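Local atomic coordinates of beta-N-acetylhexosaminidase (Arthrobacter aurescens, PDB entry 3RCN), a protein that probably hydrolyses terminal non-reducing N-acetyl-D-hexosamine residues from N-acetyl-beta-D-hexosaminides, as a member of glycosyl hydrolase family 20. Residues N156-I161 and R227-F232; F160-A165 and A234-T239; S463-Q468 and G510-P515. One frame throughout, in Å; residues are numbered along the deposited sequence. Where two conformers were deposited one is given.

Interaction 1. Residues N156-I161 and R227-F232; sequences NVLRFI and REIVAF
The chi1 of F232, -168°, turns CG away from the backbone N and sends the phenyl ring across to L158. The backbone of L158 sets CB over the middle of one ring face, in a CH-pi contact 3.9 Å from the F232 ring centroid; chi1 of L158, -53°, carries CG and CD2 back along that face toward the root of the ring, where L158 CD2 lies 3.7 Å from F232 CG. I161 comes in at the rim: its CG2 is near the ring plane, 3.7 Å from F232 CD1. Here helices 154-166 and 223-235, two neighbouring outer helices of the family 20 catalytic barrel, run nearly parallel, their local axes 10.4 Å apart and inclined by 14°. Such a shared direction is expected of successive helices in a (beta/alpha)8 barrel. I229 continues the seam. Its CG1 packs on L158 CD2 at 3.8 Å, its CG2 meets I161 CD1 at 3.8 Å, and its CD1 rests on V157 CG1 at 4.0 Å; the I229 side chain lies at roughly a right angle to those of V157 and I161. L158 CD1 extends toward the carboxylate of E228, which is engaged by K154 of the same chain and by R115 and the backbone N of Q116 of the second subunit, placing this end of the helix pair against the dimer partner.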
loop_
_atom_site.group_PDB
_atom_site.type_symbol
_atom_site.label_atom_id
_atom_site.label_comp_id
_atom_site.label_asym_id
_atom_site.label_seq_id
_atom_site.Cartn_x
_atom_site.Cartn_y
_atom_site.Cartn_z
ATOM N N ASN A 156 -0.232 0.191 -3.795
ATOM C CA ASN A 156 -0.463 1.624 -3.704
ATOM C C ASN A 156 -1.434 2.151 -4.765
ATOM O O ASN A 156 -2.251 3.036 -4.481
ATOM C CB ASN A 156 0.873 2.360 -3.739
ATOM C CG ASN A 156 1.793 1.921 -2.613
ATOM O OD1 ASN A 156 2.698 1.102 -2.803
ATOM N ND2 ASN A 156 1.534 2.429 -1.421
ATOM N N VAL A 157 -1.357 1.594 -5.973
ATOM C CA VAL A 157 -2.324 1.917 -7.028
ATOM C C VAL A 157 -3.768 1.610 -6.592
ATOM O O VAL A 157 -4.664 2.425 -6.801
ATOM C CB VAL A 157 -2.021 1.170 -8.369
ATOM C CG1 VAL A 157 -3.114 1.443 -9.405
ATOM C CG2 VAL A 157 -0.647 1.546 -8.930
ATOM N N LEU A 158 -4.003 0.448 -5.983
ATOM C CA LEU A 158 -5.369 0.088 -5.623
ATOM C C LEU A 158 -5.846 1.015 -4.522
ATOM O O LEU A 158 -7.038 1.343 -4.441
ATOM C CB LEU A 158 -5.462 -1.359 -5.165
ATOM C CG LEU A 158 -4.865 -2.369 -6.137
ATOM C CD1 LEU A 158 -4.753 -3.759 -5.511
ATOM C CD2 LEU A 158 -5.693 -2.394 -7.428
ATOM N N ARG A 159 -4.912 1.435 -3.670
ATOM C CA ARG A 159 -5.262 2.350 -2.579
ATOM C C ARG A 159 -5.574 3.748 -3.087
ATOM O O ARG A 159 -6.519 4.395 -2.631
ATOM C CB ARG A 159 -4.152 2.405 -1.528
ATOM C CG ARG A 159 -4.299 1.343 -0.460
ATOM C CD ARG A 159 -5.078 1.886 0.713
ATOM N NE ARG A 159 -6.448 1.424 0.733
ATOM C CZ ARG A 159 -7.387 1.942 1.514
ATOM N NH1 ARG A 159 -7.088 2.944 2.321
ATOM N NH2 ARG A 159 -8.630 1.476 1.474
ATOM N N PHE A 160 -4.771 4.215 -4.033
ATOM C CA PHE A 160 -5.058 5.461 -4.726
ATOM C C PHE A 160 -6.437 5.412 -5.403
ATOM O O PHE A 160 -7.191 6.387 -5.366
ATOM C CB PHE A 160 -3.963 5.736 -5.755
ATOM C CG PHE A 160 -4.151 7.018 -6.525
ATOM C CD1 PHE A 160 -3.707 8.227 -6.002
ATOM C CD2 PHE A 160 -4.765 7.013 -7.774
ATOM C CE1 PHE A 160 -3.881 9.404 -6.699
ATOM C CE2 PHE A 160 -4.940 8.191 -8.480
ATOM C CZ PHE A 160 -4.495 9.386 -7.942
ATOM N N ILE A 161 -6.770 4.273 -6.005
ATOM C CA ILE A 161 -8.060 4.110 -6.678
ATOM C C ILE A 161 -9.216 4.153 -5.675
ATOM O O ILE A 161 -10.268 4.728 -5.948
ATOM C CB ILE A 161 -8.125 2.792 -7.477
ATOM C CG1 ILE A 161 -7.312 2.919 -8.764
ATOM C CG2 ILE A 161 -9.568 2.431 -7.791
ATOM C CD1 ILE A 161 -7.031 1.594 -9.459
ATOM N N ARG A 227 -5.183 -6.470 -15.178
ATOM C CA ARG A 227 -6.544 -6.971 -15.115
ATOM C C ARG A 227 -7.130 -6.620 -13.754
ATOM O O ARG A 227 -8.187 -6.000 -13.667
ATOM C CB ARG A 227 -6.571 -8.482 -15.319
ATOM C CG ARG A 227 -6.247 -8.935 -16.715
ATOM C CD ARG A 227 -6.810 -10.340 -16.990
ATOM N NE ARG A 227 -6.598 -10.751 -18.381
ATOM C CZ ARG A 227 -5.486 -11.334 -18.828
ATOM N NH1 ARG A 227 -4.483 -11.587 -17.990
ATOM N NH2 ARG A 227 -5.369 -11.668 -20.109
ATOM N N GLU A 228 -6.423 -7.011 -12.698
ATOM C CA GLU A 228 -6.836 -6.723 -11.333
ATOM C C GLU A 228 -7.151 -5.241 -11.129
ATOM O O GLU A 228 -8.198 -4.878 -10.594
ATOM C CB GLU A 228 -5.766 -7.187 -10.340
ATOM C CG GLU A 228 -6.139 -6.976 -8.863
ATOM C CD GLU A 228 -5.102 -7.560 -7.868
ATOM O OE1 GLU A 228 -3.972 -7.897 -8.279
ATOM O OE2 GLU A 228 -5.416 -7.680 -6.660
ATOM N N ILE A 229 -6.247 -4.380 -11.564
ATOM C CA ILE A 229 -6.445 -2.958 -11.384
ATOM C C ILE A 229 -7.715 -2.504 -12.097
ATOM O O ILE A 229 -8.487 -1.700 -11.542
ATOM C CB ILE A 229 -5.250 -2.176 -11.913
ATOM C CG1 ILE A 229 -4.100 -2.254 -10.915
ATOM C CG2 ILE A 229 -5.643 -0.733 -12.157
ATOM C CD1 ILE A 229 -2.754 -1.909 -11.501
ATOM N N VAL A 230 -7.926 -3.029 -13.314
ATOM C CA VAL A 230 -9.119 -2.738 -14.100
ATOM C C VAL A 230 -10.395 -3.241 -13.417
ATOM O O VAL A 230 -11.401 -2.528 -13.351
ATOM C CB VAL A 230 -9.034 -3.315 -15.551
ATOM C CG1 VAL A 230 -10.385 -3.220 -16.243
ATOM C CG2 VAL A 230 -7.975 -2.593 -16.378
ATOM N N ALA A 231 -10.358 -4.471 -12.913
ATOM C CA ALA A 231 -11.486 -5.022 -12.157
ATOM C C ALA A 231 -11.728 -4.262 -10.848
ATOM O O ALA A 231 -12.875 -3.981 -10.484
ATOM C CB ALA A 231 -11.276 -6.494 -11.888
ATOM N N PHE A 232 -10.645 -3.926 -10.152
ATOM C CA PHE A 232 -10.733 -3.158 -8.913
ATOM C C PHE A 232 -11.410 -1.816 -9.203
ATOM O O PHE A 232 -12.354 -1.425 -8.514
ATOM C CB PHE A 232 -9.327 -2.972 -8.303
ATOM C CG PHE A 232 -9.316 -2.436 -6.889
ATOM C CD1 PHE A 232 -9.258 -1.073 -6.646
ATOM C CD2 PHE A 232 -9.307 -3.295 -5.804
ATOM C CE1 PHE A 232 -9.212 -0.576 -5.342
ATOM C CE2 PHE A 232 -9.283 -2.804 -4.498
ATOM C CZ PHE A 232 -9.232 -1.447 -4.273
#

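Interaction 2. Residues F160-A165 and A234-T239; sequences FIEVMA and ADRHIT
The R236 guanidinium receives the carboxylate of E162 at its edge, near its plane, while F232 makes a cation-pi contact with the same arginine. The salt bridge rests chiefly on R236 NE to E162 OE2, 2.9 Å with an N-H...O angle of 154°; R236 NH2 to E162 OE1 is weak at 3.3 Å. The two planes are turned 49° apart, and OE2 is approached from above the carboxylate plane although it lies close to the plane of the guanidinium. A bend at chi2 of E162 (81°) folds its acid group back toward the arginine, and R236 NH1 is held by the carbonyl of F232. In the catalytic barrel this is the turn from helix 223-235 into strand 239-243: H237, with positive phi, is the C-prime residue of a Schellman motif, its N bonded to A234 O. Beyond the turn, I238 points back at helix 154-166. Its CD1 meets I161 CG2 at 3.8 Å and A165 CB at 3.9 Å, and its CG2 faces the selenomethionine M164 CE at 4.1 Å. A165 CB also touches R236 CB at 3.6 Å. W44 and F99 of the N-terminal domain pack on R236, and F99 touches A165 as well.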
loop_
_atom_site.group_PDB
_atom_site.type_symbol
_atom_site.label_atom_id
_atom_site.label_comp_id
_atom_site.label_asym_id
_atom_site.label_seq_id
_atom_site.Cartn_x
_atom_site.Cartn_y
_atom_site.Cartn_z
ATOM N N PHE A 160 -4.771 4.215 -4.033
ATOM C CA PHE A 160 -5.058 5.461 -4.726
ATOM C C PHE A 160 -6.437 5.412 -5.403
ATOM O O PHE A 160 -7.191 6.387 -5.366
ATOM C CB PHE A 160 -3.963 5.736 -5.755
ATOM C CG PHE A 160 -4.151 7.018 -6.525
ATOM C CD1 PHE A 160 -3.707 8.227 -6.002
ATOM C CD2 PHE A 160 -4.765 7.013 -7.774
ATOM C CE1 PHE A 160 -3.881 9.404 -6.699
ATOM C CE2 PHE A 160 -4.940 8.191 -8.480
ATOM C CZ PHE A 160 -4.495 9.386 -7.942
ATOM N N ILE A 161 -6.770 4.273 -6.005
ATOM C CA ILE A 161 -8.060 4.110 -6.678
ATOM C C ILE A 161 -9.216 4.153 -5.675
ATOM O O ILE A 161 -10.268 4.728 -5.948
ATOM C CB ILE A 161 -8.125 2.792 -7.477
ATOM C CG1 ILE A 161 -7.312 2.919 -8.764
ATOM C CG2 ILE A 161 -9.568 2.431 -7.791
ATOM C CD1 ILE A 161 -7.031 1.594 -9.459
ATOM N N GLU A 162 -9.002 3.557 -4.507
ATOM C CA GLU A 162 -10.010 3.541 -3.452
ATOM C C GLU A 162 -10.309 4.956 -2.954
ATOM O O GLU A 162 -11.472 5.329 -2.725
ATOM C CB GLU A 162 -9.531 2.656 -2.299
ATOM C CG GLU A 162 -10.559 2.457 -1.203
ATOM C CD GLU A 162 -11.595 1.388 -1.532
ATOM O OE1 GLU A 162 -11.357 0.221 -1.141
ATOM O OE2 GLU A 162 -12.643 1.709 -2.159
ATOM N N VAL A 163 -9.251 5.745 -2.786
ATOM C CA VAL A 163 -9.401 7.145 -2.397
ATOM C C VAL A 163 -10.104 7.961 -3.489
ATOM O O VAL A 163 -10.870 8.877 -3.184
ATOM C CB VAL A 163 -8.047 7.784 -2.043
ATOM C CG1 VAL A 163 -8.217 9.252 -1.745
ATOM C CG2 VAL A 163 -7.416 7.066 -0.841
HETATM N N MSE A 164 -9.850 7.626 -4.754
HETATM C CA MSE A 164 -10.547 8.286 -5.869
HETATM C C MSE A 164 -12.056 8.060 -5.826
HETATM O O MSE A 164 -12.837 8.991 -6.004
HETATM C CB MSE A 164 -10.046 7.783 -7.225
HETATM C CG MSE A 164 -8.697 8.290 -7.669
HETATM SE SE MSE A 164 -8.266 7.521 -9.424
HETATM C CE MSE A 164 -9.690 8.210 -10.551
ATOM N N ALA A 165 -12.460 6.811 -5.623
ATOM C CA ALA A 165 -13.873 6.475 -5.649
ATOM C C ALA A 165 -14.600 7.175 -4.498
ATOM O O ALA A 165 -15.795 7.485 -4.587
ATOM C CB ALA A 165 -14.057 4.962 -5.573
ATOM N N ALA A 234 -13.351 -1.129 -11.721
ATOM C CA ALA A 234 -14.695 -1.331 -12.240
ATOM C C ALA A 234 -15.690 -1.587 -11.106
ATOM O O ALA A 234 -16.859 -1.162 -11.168
ATOM C CB ALA A 234 -14.705 -2.468 -13.252
ATOM N N ASP A 235 -15.227 -2.273 -10.063
ATOM C CA ASP A 235 -16.057 -2.466 -8.875
ATOM C C ASP A 235 -16.412 -1.118 -8.248
ATOM O O ASP A 235 -17.449 -0.967 -7.621
ATOM C CB ASP A 235 -15.341 -3.342 -7.843
ATOM C CG ASP A 235 -15.472 -4.837 -8.133
ATOM O OD1 ASP A 235 -16.266 -5.217 -9.041
ATOM O OD2 ASP A 235 -14.788 -5.627 -7.424
ATOM N N ARG A 236 -15.505 -0.157 -8.383
ATOM C CA ARG A 236 -15.710 1.218 -7.919
ATOM C C ARG A 236 -16.204 2.219 -8.988
ATOM O O ARG A 236 -16.137 3.439 -8.781
ATOM C CB ARG A 236 -14.477 1.721 -7.161
ATOM C CG ARG A 236 -14.259 0.988 -5.827
ATOM C CD ARG A 236 -12.780 0.730 -5.584
ATOM N NE ARG A 236 -12.548 -0.110 -4.416
ATOM C CZ ARG A 236 -12.585 -1.441 -4.413
ATOM N NH1 ARG A 236 -12.861 -2.116 -5.519
ATOM N NH2 ARG A 236 -12.345 -2.101 -3.291
ATOM N N HIS A 237 -16.557 1.714 -10.173
ATOM C CA HIS A 237 -17.154 2.550 -11.220
ATOM C C HIS A 237 -16.187 3.607 -11.722
ATOM O O HIS A 237 -16.549 4.744 -12.016
ATOM C CB HIS A 237 -18.487 3.159 -10.766
ATOM C CG HIS A 237 -19.551 2.131 -10.575
ATOM N ND1 HIS A 237 -20.291 1.626 -11.623
ATOM C CD2 HIS A 237 -19.952 1.455 -9.472
ATOM C CE1 HIS A 237 -21.122 0.708 -11.167
ATOM N NE2 HIS A 237 -20.939 0.588 -9.864
ATOM N N ILE A 238 -14.937 3.197 -11.814
ATOM C CA ILE A 238 -13.917 4.024 -12.404
ATOM C C ILE A 238 -13.491 3.373 -13.718
ATOM O O ILE A 238 -13.235 2.162 -13.777
ATOM C CB ILE A 238 -12.744 4.187 -11.432
ATOM C CG1 ILE A 238 -13.228 4.917 -10.174
ATOM C CG2 ILE A 238 -11.594 4.915 -12.088
ATOM C CD1 ILE A 238 -12.285 4.808 -8.991
ATOM N N THR A 239 -13.455 4.178 -14.776
ATOM C CA THR A 239 -13.007 3.721 -16.078
ATOM C C THR A 239 -11.497 3.946 -16.123
ATOM O O THR A 239 -11.018 5.010 -15.722
ATOM C CB THR A 239 -13.732 4.492 -17.204
ATOM O OG1 THR A 239 -15.119 4.131 -17.210
ATOM C CG2 THR A 239 -13.126 4.185 -18.577
#

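Interaction 3. Residues S463-Q468 and G510-P515. With SO4 (sulfate ion), chain B.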
loop_
_atom_site.group_PDB
_atom_site.type_symbol
_atom_site.label_atom_id
_atom_site.label_comp_id
_atom_site.label_asym_id
_atom_site.label_seq_id
_atom_site.Cartn_x
_atom_site.Cartn_y
_atom_site.Cartn_z
ATOM N N SER A 463 7.992 8.374 -4.303
ATOM C CA SER A 463 7.313 7.402 -3.467
ATOM C C SER A 463 5.828 7.683 -3.543
ATOM O O SER A 463 5.432 8.788 -3.914
ATOM C CB SER A 463 7.786 7.504 -2.012
ATOM O OG SER A 463 7.397 8.738 -1.444
ATOM N N PRO A 464 5.001 6.686 -3.183
ATOM C CA PRO A 464 3.553 6.903 -3.065
ATOM C C PRO A 464 3.223 7.973 -2.014
ATOM O O PRO A 464 2.191 8.624 -2.107
ATOM C CB PRO A 464 3.019 5.532 -2.629
ATOM C CG PRO A 464 4.069 4.563 -3.020
ATOM C CD PRO A 464 5.380 5.282 -2.961
ATOM N N ARG A 465 4.085 8.149 -1.021
ATOM C CA ARG A 465 3.875 9.230 -0.066
ATOM C C ARG A 465 3.952 10.573 -0.791
ATOM O O ARG A 465 3.110 11.446 -0.599
ATOM C CB ARG A 465 4.899 9.179 1.067
ATOM C CG ARG A 465 4.954 7.853 1.807
ATOM C CD ARG A 465 6.059 7.851 2.872
ATOM N NE ARG A 465 5.640 8.562 4.072
ATOM C CZ ARG A 465 6.461 8.989 5.028
ATOM N NH1 ARG A 465 7.766 8.796 4.938
ATOM N NH2 ARG A 465 5.968 9.626 6.072
ATOM N N ARG A 466 4.968 10.747 -1.623
ATOM C CA ARG A 466 5.121 12.006 -2.336
ATOM C C ARG A 466 3.939 12.253 -3.290
ATOM O O ARG A 466 3.448 13.378 -3.423
ATOM C CB ARG A 466 6.463 12.044 -3.067
ATOM C CG ARG A 466 7.657 12.167 -2.132
ATOM C CD ARG A 466 8.450 13.434 -2.419
ATOM N NE ARG A 466 7.601 14.611 -2.338
ATOM C CZ ARG A 466 7.555 15.583 -3.249
ATOM N NH1 ARG A 466 8.324 15.548 -4.333
ATOM N NH2 ARG A 466 6.738 16.607 -3.064
ATOM N N VAL A 467 3.463 11.196 -3.935
ATOM C CA VAL A 467 2.289 11.333 -4.777
ATOM C C VAL A 467 1.070 11.814 -3.981
ATOM O O VAL A 467 0.277 12.633 -4.462
ATOM C CB VAL A 467 1.966 10.018 -5.514
ATOM C CG1 VAL A 467 0.539 10.049 -6.047
ATOM C CG2 VAL A 467 2.985 9.766 -6.641
ATOM N N GLN A 468 0.927 11.318 -2.755
ATOM C CA GLN A 468 -0.195 11.717 -1.897
ATOM C C GLN A 468 -0.089 13.186 -1.493
ATOM O O GLN A 468 -1.087 13.909 -1.391
ATOM C CB GLN A 468 -0.257 10.832 -0.651
ATOM C CG GLN A 468 -0.596 9.391 -0.960
ATOM C CD GLN A 468 -0.678 8.547 0.284
ATOM O OE1 GLN A 468 -0.030 8.842 1.292
ATOM N NE2 GLN A 468 -1.488 7.495 0.233
ATOM N N GLY A 510 -5.352 6.571 5.030
ATOM C CA GLY A 510 -3.914 6.433 4.891
ATOM C C GLY A 510 -3.262 7.452 3.973
ATOM O O GLY A 510 -2.163 7.234 3.465
ATOM N N VAL A 511 -3.916 8.583 3.762
ATOM C CA VAL A 511 -3.396 9.551 2.810
ATOM C C VAL A 511 -2.612 10.636 3.529
ATOM O O VAL A 511 -3.190 11.381 4.308
ATOM C CB VAL A 511 -4.561 10.217 2.019
ATOM C CG1 VAL A 511 -4.027 11.263 1.068
ATOM C CG2 VAL A 511 -5.365 9.169 1.272
ATOM N N GLU A 512 -1.313 10.744 3.258
ATOM C CA GLU A 512 -0.550 11.818 3.866
ATOM C C GLU A 512 -0.557 13.001 2.912
ATOM O O GLU A 512 0.184 13.021 1.944
ATOM C CB GLU A 512 0.915 11.399 4.090
ATOM C CG GLU A 512 1.131 9.988 4.663
ATOM C CD GLU A 512 2.602 9.686 5.019
ATOM O OE1 GLU A 512 3.099 8.608 4.621
ATOM O OE2 GLU A 512 3.251 10.514 5.705
ATOM N N TYR A 513 -1.315 14.035 3.265
ATOM C CA TYR A 513 -1.516 15.189 2.405
ATOM C C TYR A 513 -0.599 16.338 2.799
ATOM O O TYR A 513 0.130 16.229 3.774
ATOM C CB TYR A 513 -2.972 15.627 2.515
ATOM C CG TYR A 513 -3.416 15.830 3.940
ATOM C CD1 TYR A 513 -4.026 14.797 4.655
ATOM C CD2 TYR A 513 -3.219 17.049 4.578
ATOM C CE1 TYR A 513 -4.429 14.972 5.962
ATOM C CE2 TYR A 513 -3.618 17.242 5.882
ATOM C CZ TYR A 513 -4.223 16.201 6.573
ATOM O OH TYR A 513 -4.621 16.410 7.873
ATOM N N ARG A 514 -0.637 17.442 2.052
ATOM C CA ARG A 514 0.067 18.646 2.487
ATOM C C ARG A 514 -0.795 19.320 3.530
ATOM O O ARG A 514 -1.931 19.675 3.243
ATOM C CB ARG A 514 0.325 19.637 1.347
ATOM C CG ARG A 514 1.414 20.673 1.697
ATOM C CD ARG A 514 1.542 21.810 0.688
ATOM N NE ARG A 514 0.620 22.895 1.016
ATOM C CZ ARG A 514 0.982 24.125 1.378
ATOM N NH1 ARG A 514 2.262 24.469 1.446
ATOM N NH2 ARG A 514 0.048 25.026 1.653
ATOM N N PRO A 515 -0.266 19.488 4.753
ATOM C CA PRO A 515 -1.045 20.216 5.755
ATOM C C PRO A 515 -1.275 21.640 5.276
ATOM O O PRO A 515 -0.437 22.189 4.559
ATOM C CB PRO A 515 -0.136 20.200 6.983
ATOM C CG PRO A 515 0.734 19.002 6.795
ATOM C CD PRO A 515 0.999 18.976 5.308
HETATM S S SO4 B . 9.655 8.893 1.621
HETATM O O1 SO4 B . 10.140 9.801 2.660
HETATM O O2 SO4 B . 8.611 9.553 0.848
HETATM O O3 SO4 B . 10.773 8.549 0.749
HETATM O O4 SO4 B . 9.121 7.672 2.222
HETATM O O HOH W 1 3.065 12.941 1.971
#
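The N-terminal turn of helix 464-471 in the catalytic barrel is joined here to the extended chain that follows helix 491-508. R465 and E512 meet in a side-on salt bridge: R465 NE bonds E512 OE1 at 2.6 Å and R465 NH2 bonds E512 OE2 at 2.9 Å. Both carboxylate oxygens are approached on their syn side and lie near the guanidinium plane, though the two groups are turned 34° apart. The bend at chi3 of R465 (79°) swings the guanidinium over to the acid. Elsewhere at the guanidinium edge, NH1 bonds O4 of a sulfate, probably from the crystallisation liquor and also held by R215 of the second subunit, at 3.2 Å, while NH2 also serves the carbonyl of G218 of the second subunit. Were R465 an alanine, the E512 carboxylate would probably lose its charge partner, and the sulfate and the G218 carbonyl of the second subunit one donor each. Q468 reads the backbone of the other segment: E512 N donates to Q468 OE1 at 3.0 Å, almost straight at 176° but from above the amide carbonyl plane, and Q468 NE2 gives G510 O a weak bond. A water donates to both R465 O and E512 O, adding a bridge between the backbones. S463 OG accepts from R466 N at 3.2 Å and donates to sulfate O2 at 2.7 Å. Such a side-chain acceptor for the backbone N three residues on is typical of a serine N-cap, and G510 correspondingly closes the preceding helix 491-508 with a Schellman motif.

Interactions 1 and 2 are successive parts of one seam between helices 154-166 and 223-235, their centres about 7 Å apart; they share F160 and I161, and E162 OE1 lies 4.1 Å from F232 CZ. Interaction 1 joins the helix bodies, interaction 2 the turn leading into strand 239-243. Interaction 3 comes later in the chain, its centre about 17 Å and about 18 Å from those of interactions 1 and 2. It abuts helix 154-166, where N156 CG packs on P464 CG at 3.5 Å and V163 CG2 on V511 CG2 at 3.6 Å. Helix 154-166 is thus flanked by helix 223-235, helix 464-471 and the 510-515 loop, and interactions 1 and 3 both reach the second subunit.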